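Local structure of beta-L-arabinobiosidase (Bacteroides thetaiotaomicron, 5MQR) at residues P124-Y132 / F210-P218; I146-G154 / T165-L173. The protein is a multidomain glycosidase linked to pectin breakdown in a gut bacterium, probably releasing beta-L-arabinobiose and possibly having exo-alpha-sialidase activity. All blocks are in the same frame, centred on the assembly; numbering follows the deposited sequence.

Both contacts belong to the N-terminal beta propeller, and together they illustrate how the chemistry of a contact follows its depth in the fold. Contact 2 is buried and pairs strands 148-157 and 163-170 through backbone hydrogen bonds, with apolar side chains packed on the sheet. Contact 1 lies at the surface, where two loops meet through aromatic rings, prolines, a single direct hydrogen bond and bridging waters. Along the chain, contact 2 is nested inside the loop closed by contact 1. The two touch directly: the Tyr169 OH lies 2.7 Å from Pro124 O, a probable hydrogen bond, while Tyr126 packs on the Tyr169 ring and Tyr126 O probably accepts a hydrogen bond from Ala147 N.

Contact 1: residues P124-Y132 / F210-P218; sequences PPYKVPDGY and FNEKNTDYP
Tyr126 presents one face of its ring to the carboxylate of Asp216 and its edge to Tyr217. Asp216 OD2 sits 3.8 Å from Tyr126 CZ, the carboxylate turned 30° from the ring plane, and the water between Lys127 N and Asp216 OD2 lies over a face of that ring, toward its rim. Tyr217 CE2 comes within 3.9 Å of Tyr126 CD2, the two side chains running antiparallel. Phe210 meets the other loop with its edge: Pro129 CG meets its CE2 at 3.7 Å in the ring plane, and Tyr132 CD2 approaches Phe210 CZ at 4.0 Å.

With CG anti to the backbone N (chi1 -173°), the Tyr126 side chain reaches over to the other loop, where Asp216 N donates to Tyr126 OH over 3.0 Å at 151°, and a water in the ring plane links the same hydroxyl to Asn214 O. Another water joins Asp216 OD2 to Lys127 O. A fourth connects Tyr217 OH to Pro125 O, close to where Tyr217 OH touches Pro124 CG at 3.3 Å. A leucine in place of Tyr126 would probably leave Asp216 N without its acceptor and Tyr217 without part of its ring neighbour.

Within the partner loop Asn211 O accepts from both Thr215 OG1 and Asn214 N. Residues 124-132, ending in a type II beta turn from Pro129 to Tyr132, follow strand 120-123, and residues 210-218 run from strand 202-206 toward helix 226-236, Thr215 resting on Phe203 and Tyr206. Both strands are outermost in four-stranded antiparallel sheets, consistent with two blades of the N-terminal propeller.

Contact 2: residues I146-G154 / T165-L173; sequences IAIMHQRVG and TMGNYGVAL. With EDO (1,2-ethanediol), chain H.
Ile148 and Gly170 form an antiparallel hydrogen-bonded pair, with Ile148 N to Gly170 O at 2.9 Å and Gly170 N to Ile148 O at 2.7 Å, followed by the non-hydrogen-bonded pair Met149 and Tyr169. This is a beta hairpin, strands 148-157 and 163-170, within a four-stranded antiparallel sheet consistent with one blade of the N-terminal propeller.

On one face of the sheet Met149, a selenomethionine in the model, runs beside Tyr169 in the same direction. A bend at its last torsion (chi3 77°) carries Met149 CE over the Tyr169 ring, 3.7 Å from the centroid and 19° off the normal, a CH-pi contact. Met149 SE stands obliquely at 3.4 Å from Tyr169 CE1, which makes the pair a Met-aromatic contact as well; Phe123 of strand 120-123 packs against both residues. On the opposite face, where Ile148 points, Ile148 CG1 meets Ala172 CB at 3.6 Å.

Past His150, whose N still donates to Asn168 O, a side chain takes over as acceptor. Gln151 bends back so that its OE1 receives Asn168 N at 3.1 Å in a nearly straight bond (169°), and its NE2 is held by Thr105. His150 CE1 lies over the centre of the Arg152 guanidinium, with Glu248 bonded to the histidine ND1 and Glu247 forming a salt bridge to Arg152. His150 NE2 donates to O1 of a 1,2-ethanediol, probably a crystallisation additive, at 3.1 Å.

Further along, Val153 packs on Met166, and Gly154 O takes two donors: Met166 N from above the carbonyl plane, and Thr165 OG1 at 2.8 Å, nearly in line with the C=O bond.

Contact 1: residues P124-Y132 / F210-P218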
ATOM      1  N   PRO A 124     -32.860  29.774 -15.375  1.00 31.48           N
ATOM      2  CA  PRO A 124     -34.268  29.491 -15.173  1.00 32.01           C
ATOM      3  C   PRO A 124     -34.969  28.985 -16.446  1.00 32.69           C
ATOM      4  O   PRO A 124     -34.369  29.010 -17.527  1.00 33.18           O
ATOM      5  CB  PRO A 124     -34.830  30.876 -14.774  1.00 32.53           C
ATOM      6  CG  PRO A 124     -34.017  31.842 -15.535  1.00 32.61           C
ATOM      7  CD  PRO A 124     -32.656  31.204 -15.719  1.00 32.29           C
ATOM      8  N   PRO A 125     -36.242  28.550 -16.321  1.00 32.73           N
ATOM      9  CA  PRO A 125     -37.062  28.184 -17.488  1.00 33.03           C
ATOM     10  C   PRO A 125     -37.057  29.275 -18.562  1.00 33.63           C
ATOM     11  O   PRO A 125     -37.124  30.469 -18.230  1.00 33.49           O
ATOM     12  CB  PRO A 125     -38.464  28.035 -16.894  1.00 33.16           C
ATOM     13  CG  PRO A 125     -38.230  27.667 -15.466  1.00 32.66           C
ATOM     14  CD  PRO A 125     -36.994  28.408 -15.060  1.00 32.72           C
ATOM     15  N   TYR A 126     -36.973  28.853 -19.820  1.00 33.91           N
ATOM     16  CA  TYR A 126     -36.843  29.757 -20.963  1.00 34.91           C
ATOM     17  C   TYR A 126     -37.959  29.484 -21.954  1.00 35.89           C
ATOM     18  O   TYR A 126     -38.258  28.341 -22.251  1.00 35.56           O
ATOM     19  CB  TYR A 126     -35.484  29.537 -21.622  1.00 34.53           C
ATOM     20  CG  TYR A 126     -35.123  30.511 -22.725  1.00 35.35           C
ATOM     21  CD1 TYR A 126     -35.647  30.361 -24.026  1.00 35.50           C
ATOM     22  CD2 TYR A 126     -34.231  31.577 -22.487  1.00 35.42           C
ATOM     23  CE1 TYR A 126     -35.323  31.260 -25.040  1.00 36.20           C
ATOM     24  CE2 TYR A 126     -33.892  32.472 -23.503  1.00 36.04           C
ATOM     25  CZ  TYR A 126     -34.447  32.316 -24.775  1.00 36.32           C
ATOM     26  OH  TYR A 126     -34.116  33.173 -25.783  1.00 36.14           O
ATOM     27  N   LYS A 127     -38.558  30.544 -22.482  1.00 38.21           N
ATOM     28  CA  LYS A 127     -39.638  30.426 -23.465  1.00 39.90           C
ATOM     29  C   LYS A 127     -39.134  30.115 -24.848  1.00 38.74           C
ATOM     30  O   LYS A 127     -38.403  30.898 -25.417  1.00 38.03           O
ATOM     31  CB  LYS A 127     -40.452  31.720 -23.534  1.00 42.97           C
ATOM     32  CG  LYS A 127     -41.498  31.788 -22.441  1.00 45.73           C
ATOM     33  CD  LYS A 127     -41.941  33.212 -22.054  1.00 48.81           C
ATOM     34  CE  LYS A 127     -42.004  33.338 -20.517  1.00 50.76           C
ATOM     35  NZ  LYS A 127     -43.052  34.298 -20.058  1.00 53.11           N
ATOM     36  N   VAL A 128     -39.546  28.974 -25.386  1.00 38.26           N
ATOM     37  CA  VAL A 128     -39.360  28.680 -26.807  1.00 38.72           C
ATOM     38  C   VAL A 128     -40.266  29.667 -27.545  1.00 40.28           C
ATOM     39  O   VAL A 128     -41.427  29.817 -27.145  1.00 41.43           O
ATOM     40  CB  VAL A 128     -39.784  27.242 -27.165  1.00 38.01           C
ATOM     41  CG1 VAL A 128     -39.594  26.978 -28.655  1.00 38.40           C
ATOM     42  CG2 VAL A 128     -39.013  26.232 -26.332  1.00 36.76           C
ATOM     43  N   PRO A 129     -39.757  30.377 -28.580  1.00 41.08           N
ATOM     44  CA  PRO A 129     -40.671  31.342 -29.209  1.00 42.19           C
ATOM     45  C   PRO A 129     -41.894  30.655 -29.861  1.00 42.53           C
ATOM     46  O   PRO A 129     -41.746  29.607 -30.507  1.00 42.38           O
ATOM     47  CB  PRO A 129     -39.800  32.068 -30.259  1.00 42.54           C
ATOM     48  CG  PRO A 129     -38.417  31.595 -30.082  1.00 41.64           C
ATOM     49  CD  PRO A 129     -38.429  30.368 -29.219  1.00 41.08           C
ATOM     50  N   ASP A 130     -43.078  31.225 -29.630  1.00 43.11           N
ATOM     51  CA  ASP A 130     -44.310  30.800 -30.296  1.00 44.31           C
ATOM     52  C   ASP A 130     -44.075  30.782 -31.814  1.00 44.60           C
ATOM     53  O   ASP A 130     -43.614  31.783 -32.370  1.00 45.53           O
ATOM     54  CB  ASP A 130     -45.465  31.770 -29.960  1.00 45.72           C
ATOM     55  CG  ASP A 130     -46.064  31.561 -28.550  1.00 46.36           C
ATOM     56  OD1 ASP A 130     -45.634  30.678 -27.778  1.00 46.16           O
ATOM     57  OD2 ASP A 130     -47.001  32.307 -28.202  1.00 49.94           O
ATOM     58  N   GLY A 131     -44.354  29.652 -32.462  1.00 43.76           N
ATOM     59  CA  GLY A 131     -44.179  29.505 -33.907  1.00 44.43           C
ATOM     60  C   GLY A 131     -42.954  28.721 -34.332  1.00 44.34           C
ATOM     61  O   GLY A 131     -42.737  28.508 -35.526  1.00 45.12           O
ATOM     62  N   TYR A 132     -42.147  28.290 -33.363  1.00 43.36           N
ATOM     63  CA  TYR A 132     -40.991  27.425 -33.622  1.00 42.63           C
ATOM     64  C   TYR A 132     -41.444  26.084 -34.201  1.00 43.49           C
ATOM     65  O   TYR A 132     -42.456  25.528 -33.746  1.00 43.62           O
ATOM     66  CB  TYR A 132     -40.217  27.180 -32.315  1.00 40.82           C
ATOM     67  CG  TYR A 132     -39.102  26.160 -32.412  1.00 39.41           C
ATOM     68  CD1 TYR A 132     -39.351  24.808 -32.211  1.00 38.65           C
ATOM     69  CD2 TYR A 132     -37.792  26.553 -32.711  1.00 39.03           C
ATOM     70  CE1 TYR A 132     -38.334  23.863 -32.313  1.00 38.26           C
ATOM     71  CE2 TYR A 132     -36.765  25.619 -32.811  1.00 38.50           C
ATOM     72  CZ  TYR A 132     -37.038  24.274 -32.599  1.00 38.24           C
ATOM     73  OH  TYR A 132     -36.023  23.340 -32.656  1.00 38.10           O
ATOM     74  N   PHE A 210     -31.460  31.490 -34.482  1.00 39.79           N
ATOM     75  CA  PHE A 210     -31.511  32.381 -33.322  1.00 39.96           C
ATOM     76  C   PHE A 210     -30.385  33.419 -33.329  1.00 40.34           C
ATOM     77  O   PHE A 210     -29.291  33.174 -33.812  1.00 39.85           O
ATOM     78  CB  PHE A 210     -31.521  31.577 -32.027  1.00 39.04           C
ATOM     79  CG  PHE A 210     -32.766  30.759 -31.862  1.00 39.00           C
ATOM     80  CD1 PHE A 210     -32.838  29.464 -32.363  1.00 38.63           C
ATOM     81  CD2 PHE A 210     -33.884  31.301 -31.258  1.00 39.23           C
ATOM     82  CE1 PHE A 210     -33.993  28.718 -32.222  1.00 38.51           C
ATOM     83  CE2 PHE A 210     -35.047  30.559 -31.122  1.00 39.11           C
ATOM     84  CZ  PHE A 210     -35.102  29.267 -31.602  1.00 38.45           C
ATOM     85  N   ASN A 211     -30.693  34.590 -32.787  1.00 41.28           N
ATOM     86  CA  ASN A 211     -29.772  35.716 -32.776  1.00 42.52           C
ATOM     87  C   ASN A 211     -30.216  36.708 -31.699  1.00 43.76           C
ATOM     88  O   ASN A 211     -31.190  36.444 -30.973  1.00 43.41           O
ATOM     89  CB  ASN A 211     -29.737  36.353 -34.167  1.00 43.25           C
ATOM     90  CG  ASN A 211     -31.116  36.662 -34.694  1.00 43.52           C
ATOM     91  OD1 ASN A 211     -31.836  37.475 -34.128  1.00 43.66           O
ATOM     92  ND2 ASN A 211     -31.499  35.997 -35.772  1.00 43.87           N
ATOM     93  N   GLU A 212     -29.509  37.837 -31.599  1.00 45.71           N
ATOM     94  CA  GLU A 212     -29.815  38.884 -30.615  1.00 46.96           C
ATOM     95  C   GLU A 212     -31.263  39.375 -30.690  1.00 47.40           C
ATOM     96  O   GLU A 212     -31.875  39.659 -29.661  1.00 46.94           O
ATOM     97  CB  GLU A 212     -28.884  40.093 -30.786  1.00 49.16           C
ATOM     98  CG  GLU A 212     -27.396  39.807 -30.652  1.00 49.76           C
ATOM     99  CD  GLU A 212     -26.632  40.983 -30.063  1.00 51.56           C
ATOM    100  OE1 GLU A 212     -26.780  41.256 -28.837  1.00 53.38           O
ATOM    101  OE2 GLU A 212     -25.880  41.625 -30.817  1.00 52.37           O
ATOM    102  N   LYS A 213     -31.810  39.463 -31.901  1.00 48.14           N
ATOM    103  CA  LYS A 213     -33.141  40.036 -32.101  1.00 48.75           C
ATOM    104  C   LYS A 213     -34.324  39.146 -31.728  1.00 46.77           C
ATOM    105  O   LYS A 213     -35.417  39.673 -31.588  1.00 45.90           O
ATOM    106  CB  LYS A 213     -33.279  40.552 -33.534  1.00 51.19           C
ATOM    107  CG  LYS A 213     -32.292  41.683 -33.812  1.00 53.55           C
ATOM    108  CD  LYS A 213     -32.574  42.403 -35.122  1.00 56.15           C
ATOM    109  CE  LYS A 213     -32.075  43.847 -35.102  1.00 57.68           C
ATOM    110  NZ  LYS A 213     -32.822  44.650 -36.114  1.00 59.10           N
ATOM    111  N   ASN A 214     -34.111  37.832 -31.555  1.00 44.64           N
ATOM    112  CA  ASN A 214     -35.194  36.903 -31.155  1.00 43.75           C
ATOM    113  C   ASN A 214     -34.889  36.009 -29.912  1.00 42.44           C
ATOM    114  O   ASN A 214     -35.507  34.958 -29.724  1.00 41.88           O
ATOM    115  CB  ASN A 214     -35.614  36.037 -32.360  1.00 43.24           C
ATOM    116  CG  ASN A 214     -34.530  35.065 -32.809  1.00 42.67           C
ATOM    117  OD1 ASN A 214     -33.518  34.856 -32.143  1.00 42.03           O
ATOM    118  ND2 ASN A 214     -34.744  34.464 -33.952  1.00 42.91           N
ATOM    119  N   THR A 215     -33.933  36.427 -29.091  1.00 41.98           N
ATOM    120  CA  THR A 215     -33.620  35.759 -27.836  1.00 41.01           C
ATOM    121  C   THR A 215     -33.792  36.724 -26.663  1.00 41.10           C
ATOM    122  O   THR A 215     -33.792  37.946 -26.838  1.00 40.91           O
ATOM    123  CB  THR A 215     -32.197  35.183 -27.845  1.00 40.86           C
ATOM    124  OG1 THR A 215     -31.263  36.185 -28.264  1.00 41.91           O
ATOM    125  CG2 THR A 215     -32.112  33.997 -28.785  1.00 40.71           C
ATOM    126  N   ASP A 216     -33.933  36.151 -25.467  1.00 40.64           N
ATOM    127  CA  ASP A 216     -34.391  36.877 -24.277  1.00 40.87           C
ATOM    128  C   ASP A 216     -33.295  37.248 -23.280  1.00 40.37           C
ATOM    129  O   ASP A 216     -33.595  37.722 -22.196  1.00 40.57           O
ATOM    130  CB  ASP A 216     -35.472  36.050 -23.576  1.00 41.11           C
ATOM    131  CG  ASP A 216     -36.692  35.819 -24.452  1.00 42.12           C
ATOM    132  OD1 ASP A 216     -37.038  36.718 -25.241  1.00 44.49           O
ATOM    133  OD2 ASP A 216     -37.317  34.744 -24.351  1.00 42.45           O
ATOM    134  N   TYR A 217     -32.034  37.016 -23.634  1.00 39.69           N
ATOM    135  CA  TYR A 217     -30.896  37.516 -22.866  1.00 39.42           C
ATOM    136  C   TYR A 217     -29.904  38.103 -23.864  1.00 39.51           C
ATOM    137  O   TYR A 217     -29.809  37.616 -24.977  1.00 39.44           O
ATOM    138  CB  TYR A 217     -30.208  36.394 -22.082  1.00 38.74           C
ATOM    139  CG  TYR A 217     -31.062  35.748 -21.022  1.00 38.41           C
ATOM    140  CD1 TYR A 217     -31.575  36.492 -19.952  1.00 39.05           C
ATOM    141  CD2 TYR A 217     -31.367  34.394 -21.083  1.00 37.70           C
ATOM    142  CE1 TYR A 217     -32.381  35.893 -18.976  1.00 38.74           C
ATOM    143  CE2 TYR A 217     -32.150  33.780 -20.112  1.00 37.83           C
ATOM    144  CZ  TYR A 217     -32.665  34.522 -19.059  1.00 38.26           C
ATOM    145  OH  TYR A 217     -33.446  33.889 -18.099  1.00 37.76           O
ATOM    146  N   PRO A 218     -29.156  39.147 -23.473  1.00 39.82           N
ATOM    147  CA  PRO A 218     -28.240  39.714 -24.468  1.00 40.08           C
ATOM    148  C   PRO A 218     -27.031  38.837 -24.770  1.00 39.06           C
ATOM    149  O   PRO A 218     -26.708  37.891 -24.033  1.00 38.20           O
ATOM    150  CB  PRO A 218     -27.837  41.078 -23.872  1.00 40.92           C
ATOM    151  CG  PRO A 218     -28.180  41.005 -22.415  1.00 40.74           C
ATOM    152  CD  PRO A 218     -29.248  39.965 -22.245  1.00 40.16           C
TER
HETATM  153  O   HOH W   1     -35.207  32.277 -19.276  1.00 44.92           O
HETATM  154  O   HOH W   2     -35.831  32.962 -27.790  1.00 32.40           O
HETATM  155  O   HOH W   3     -38.183  33.223 -26.309  1.00 35.99           O
HETATM  156  O   HOH W   4     -37.402  33.256 -21.968  1.00 40.80           O

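Contact 2: residues I146-G154 / T165-L173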
ATOM      1  N   ILE A 146     -42.061  25.813 -22.856  1.00 37.22           N
ATOM      2  CA  ILE A 146     -40.834  26.057 -22.134  1.00 36.01           C
ATOM      3  C   ILE A 146     -39.741  25.135 -22.711  1.00 34.93           C
ATOM      4  O   ILE A 146     -39.999  23.973 -23.032  1.00 34.22           O
ATOM      5  CB  ILE A 146     -41.051  25.783 -20.622  1.00 36.44           C
ATOM      6  CG1 ILE A 146     -42.094  26.759 -20.021  1.00 37.40           C
ATOM      7  CG2 ILE A 146     -39.728  25.781 -19.845  1.00 35.84           C
ATOM      8  CD1 ILE A 146     -41.756  28.239 -20.132  1.00 38.08           C
ATOM      9  N   ALA A 147     -38.523  25.656 -22.824  1.00 34.03           N
ATOM     10  CA  ALA A 147     -37.399  24.888 -23.364  1.00 33.59           C
ATOM     11  C   ALA A 147     -36.937  23.800 -22.411  1.00 32.44           C
ATOM     12  O   ALA A 147     -37.280  23.807 -21.227  1.00 32.39           O
ATOM     13  CB  ALA A 147     -36.233  25.817 -23.677  1.00 34.06           C
ATOM     14  N   ILE A 148     -36.137  22.887 -22.946  1.00 31.61           N
ATOM     15  CA  ILE A 148     -35.473  21.852 -22.184  1.00 30.79           C
ATOM     16  C   ILE A 148     -34.004  22.225 -22.092  1.00 30.69           C
ATOM     17  O   ILE A 148     -33.393  22.591 -23.086  1.00 30.66           O
ATOM     18  CB  ILE A 148     -35.611  20.461 -22.849  1.00 30.69           C
ATOM     19  CG1 ILE A 148     -37.093  20.075 -23.019  1.00 31.17           C
ATOM     20  CG2 ILE A 148     -34.858  19.383 -22.062  1.00 30.07           C
ATOM     21  CD1 ILE A 148     -37.898  19.957 -21.737  1.00 30.97           C
HETATM   22  N   MSE A 149     -33.445  22.107 -20.887  1.00 30.40           N
HETATM   23  CA  MSE A 149     -32.031  22.365 -20.639  1.00 30.28           C
HETATM   24  C   MSE A 149     -31.293  21.070 -20.763  1.00 30.20           C
HETATM   25  O   MSE A 149     -31.817  20.004 -20.434  1.00 29.61           O
HETATM   26  CB  MSE A 149     -31.744  23.041 -19.275  1.00 29.82           C
HETATM   27  CG  MSE A 149     -32.418  24.410 -19.232  1.00 29.89           C
HETATM   28 SE   MSE A 149     -31.531  25.672 -18.015  1.00 29.72          SE
HETATM   29  CE  MSE A 149     -29.988  26.108 -19.183  1.00 29.98           C
ATOM     30  N   HIS A 150     -30.067  21.175 -21.271  1.00 31.10           N
ATOM     31  CA  HIS A 150     -29.178  20.046 -21.438  1.00 31.81           C
ATOM     32  C   HIS A 150     -27.764  20.566 -21.669  1.00 32.20           C
ATOM     33  O   HIS A 150     -27.553  21.327 -22.613  1.00 33.51           O
ATOM     34  CB  HIS A 150     -29.589  19.191 -22.635  1.00 32.41           C
ATOM     35  CG  HIS A 150     -28.833  17.905 -22.709  1.00 33.03           C
ATOM     36  ND1 HIS A 150     -27.671  17.764 -23.439  1.00 33.68           N
ATOM     37  CD2 HIS A 150     -29.027  16.724 -22.078  1.00 32.72           C
ATOM     38  CE1 HIS A 150     -27.210  16.537 -23.288  1.00 33.65           C
ATOM     39  NE2 HIS A 150     -28.021  15.883 -22.474  1.00 33.34           N
ATOM     40  N   GLN A 151     -26.844  20.173 -20.796  1.00 31.44           N
ATOM     41  CA  GLN A 151     -25.428  20.580 -20.808  1.00 32.19           C
ATOM     42  C   GLN A 151     -24.579  19.370 -20.569  1.00 29.89           C
ATOM     43  O   GLN A 151     -24.906  18.597 -19.667  1.00 29.96           O
ATOM     44  CB  GLN A 151     -25.053  21.392 -19.549  1.00 33.81           C
ATOM     45  CG  GLN A 151     -25.624  22.722 -19.413  1.00 35.21           C
ATOM     46  CD  GLN A 151     -26.986  22.740 -18.792  1.00 34.87           C
ATOM     47  OE1 GLN A 151     -27.935  23.041 -19.469  1.00 35.98           O
ATOM     48  NE2 GLN A 151     -27.082  22.462 -17.501  1.00 35.70           N
ATOM     49  N   ARG A 152     -23.444  19.270 -21.246  1.00 28.96           N
ATOM     50  CA  ARG A 152     -22.411  18.280 -20.882  1.00 27.81           C
ATOM     51  C   ARG A 152     -21.225  18.925 -20.183  1.00 27.09           C
ATOM     52  O   ARG A 152     -20.290  18.208 -19.792  1.00 26.35           O
ATOM     53  CB  ARG A 152     -21.922  17.544 -22.126  1.00 28.22           C
ATOM     54  CG  ARG A 152     -23.006  16.844 -22.918  1.00 28.66           C
ATOM     55  CD  ARG A 152     -23.573  15.679 -22.134  1.00 28.50           C
ATOM     56  NE  ARG A 152     -24.101  14.666 -23.038  1.00 29.54           N
ATOM     57  CZ  ARG A 152     -25.011  13.738 -22.720  1.00 30.04           C
ATOM     58  NH1 ARG A 152     -25.495  13.623 -21.469  1.00 29.32           N
ATOM     59  NH2 ARG A 152     -25.417  12.884 -23.672  1.00 30.47           N
ATOM     60  N   VAL A 153     -21.253  20.266 -20.083  1.00 26.70           N
ATOM     61  CA  VAL A 153     -20.208  21.067 -19.456  1.00 26.16           C
ATOM     62  C   VAL A 153     -20.894  22.236 -18.772  1.00 26.11           C
ATOM     63  O   VAL A 153     -21.783  22.855 -19.353  1.00 26.15           O
ATOM     64  CB  VAL A 153     -19.130  21.597 -20.464  1.00 26.62           C
ATOM     65  CG1 VAL A 153     -19.730  22.364 -21.638  1.00 26.79           C
ATOM     66  CG2 VAL A 153     -18.094  22.473 -19.750  1.00 26.74           C
ATOM     67  N   GLY A 154     -20.459  22.516 -17.543  1.00 25.19           N
ATOM     68  CA  GLY A 154     -21.098  23.459 -16.649  1.00 25.37           C
ATOM     69  C   GLY A 154     -20.297  24.644 -16.138  1.00 25.32           C
ATOM     70  O   GLY A 154     -20.909  25.615 -15.702  1.00 25.48           O
ATOM     71  N   THR A 165     -20.262  29.899 -15.143  1.00 27.26           N
ATOM     72  CA  THR A 165     -21.094  28.702 -15.254  1.00 26.86           C
ATOM     73  C   THR A 165     -21.925  28.828 -16.527  1.00 27.37           C
ATOM     74  O   THR A 165     -22.214  29.938 -16.974  1.00 27.26           O
ATOM     75  CB  THR A 165     -21.942  28.439 -13.989  1.00 26.39           C
ATOM     76  OG1 THR A 165     -22.585  27.158 -14.079  1.00 25.36           O
ATOM     77  CG2 THR A 165     -22.976  29.535 -13.772  1.00 26.96           C
HETATM   78  N   MSE A 166     -22.258  27.689 -17.141  1.00 27.72           N
HETATM   79  CA  MSE A 166     -22.911  27.699 -18.460  1.00 28.84           C
HETATM   80  C   MSE A 166     -23.913  26.588 -18.583  1.00 28.58           C
HETATM   81  O   MSE A 166     -23.817  25.550 -17.923  1.00 27.82           O
HETATM   82  CB  MSE A 166     -21.913  27.623 -19.625  1.00 29.78           C
HETATM   83  CG  MSE A 166     -20.978  26.412 -19.531  1.00 30.30           C
HETATM   84 SE   MSE A 166     -19.540  26.437 -20.901  1.00 32.43          SE
HETATM   85  CE  MSE A 166     -18.008  26.621 -19.690  1.00 31.53           C
ATOM     86  N   GLY A 167     -24.906  26.829 -19.427  1.00 29.01           N
ATOM     87  CA  GLY A 167     -25.873  25.826 -19.769  1.00 28.98           C
ATOM     88  C   GLY A 167     -26.480  26.110 -21.113  1.00 29.96           C
ATOM     89  O   GLY A 167     -26.191  27.140 -21.730  1.00 30.82           O
ATOM     90  N   ASN A 168     -27.324  25.198 -21.570  1.00 30.11           N
ATOM     91  CA  ASN A 168     -27.859  25.271 -22.921  1.00 30.83           C
ATOM     92  C   ASN A 168     -29.355  24.970 -22.951  1.00 30.50           C
ATOM     93  O   ASN A 168     -29.836  24.127 -22.200  1.00 29.93           O
ATOM     94  CB  ASN A 168     -27.077  24.287 -23.773  1.00 31.64           C
ATOM     95  CG  ASN A 168     -27.635  24.148 -25.165  1.00 33.13           C
ATOM     96  OD1 ASN A 168     -27.249  24.887 -26.062  1.00 35.25           O
ATOM     97  ND2 ASN A 168     -28.538  23.186 -25.357  1.00 33.52           N
ATOM     98  N   TYR A 169     -30.077  25.659 -23.832  1.00 31.20           N
ATOM     99  CA  TYR A 169     -31.512  25.453 -24.039  1.00 31.22           C
ATOM    100  C   TYR A 169     -31.805  24.798 -25.395  1.00 32.02           C
ATOM    101  O   TYR A 169     -31.442  25.341 -26.433  1.00 32.49           O
ATOM    102  CB  TYR A 169     -32.218  26.787 -23.986  1.00 31.50           C
ATOM    103  CG  TYR A 169     -32.164  27.489 -22.650  1.00 30.68           C
ATOM    104  CD1 TYR A 169     -32.970  27.075 -21.603  1.00 30.08           C
ATOM    105  CD2 TYR A 169     -31.347  28.604 -22.449  1.00 30.61           C
ATOM    106  CE1 TYR A 169     -32.958  27.728 -20.381  1.00 29.74           C
ATOM    107  CE2 TYR A 169     -31.317  29.259 -21.227  1.00 30.49           C
ATOM    108  CZ  TYR A 169     -32.133  28.815 -20.196  1.00 29.83           C
ATOM    109  OH  TYR A 169     -32.142  29.454 -18.994  1.00 29.26           O
ATOM    110  N   GLY A 170     -32.449  23.624 -25.359  1.00 32.63           N
ATOM    111  CA  GLY A 170     -32.968  22.917 -26.542  1.00 33.35           C
ATOM    112  C   GLY A 170     -34.494  22.916 -26.549  1.00 34.37           C
ATOM    113  O   GLY A 170     -35.111  23.464 -25.646  1.00 34.04           O
ATOM    114  N   VAL A 171     -35.101  22.307 -27.570  1.00 35.49           N
ATOM    115  CA  VAL A 171     -36.563  22.285 -27.709  1.00 36.51           C
ATOM    116  C   VAL A 171     -37.082  20.863 -27.845  1.00 37.54           C
ATOM    117  O   VAL A 171     -36.653  20.135 -28.729  1.00 38.37           O
ATOM    118  CB  VAL A 171     -37.053  23.089 -28.934  1.00 37.21           C
ATOM    119  CG1 VAL A 171     -38.586  23.093 -29.012  1.00 36.88           C
ATOM    120  CG2 VAL A 171     -36.522  24.523 -28.889  1.00 37.37           C
ATOM    121  N   ALA A 172     -37.994  20.477 -26.952  1.00 38.25           N
ATOM    122  CA  ALA A 172     -38.769  19.243 -27.089  1.00 39.43           C
ATOM    123  C   ALA A 172     -40.213  19.634 -27.335  1.00 41.11           C
ATOM    124  O   ALA A 172     -40.850  20.271 -26.487  1.00 41.72           O
ATOM    125  CB  ALA A 172     -38.661  18.403 -25.833  1.00 39.14           C
ATOM    126  N   LEU A 173     -40.709  19.292 -28.517  1.00 43.07           N
ATOM    127  CA  LEU A 173     -42.093  19.572 -28.906  1.00 44.18           C
ATOM    128  C   LEU A 173     -43.052  18.544 -28.315  1.00 44.34           C
ATOM    129  O   LEU A 173     -44.230  18.834 -28.145  1.00 44.46           O
ATOM    130  CB  LEU A 173     -42.230  19.632 -30.437  1.00 44.71           C
ATOM    131  CG  LEU A 173     -41.623  20.872 -31.103  1.00 44.94           C
ATOM    132  CD1 LEU A 173     -41.531  20.696 -32.611  1.00 45.56           C
ATOM    133  CD2 LEU A 173     -42.437  22.110 -30.786  1.00 45.53           C
TER
HETATM  134  C1  EDO H1207     -28.824  12.645 -23.412  1.00 56.80           C
HETATM  135  O1  EDO H1207     -28.752  12.956 -22.000  1.00 53.19           O
HETATM  136  C2  EDO H1207     -28.513  11.169 -23.700  1.00 56.28           C
HETATM  137  O2  EDO H1207     -27.859  10.956 -24.954  1.00 57.90           O
HETATM  138  O   HOH W   5     -39.396  22.216 -25.043  1.00 36.03           O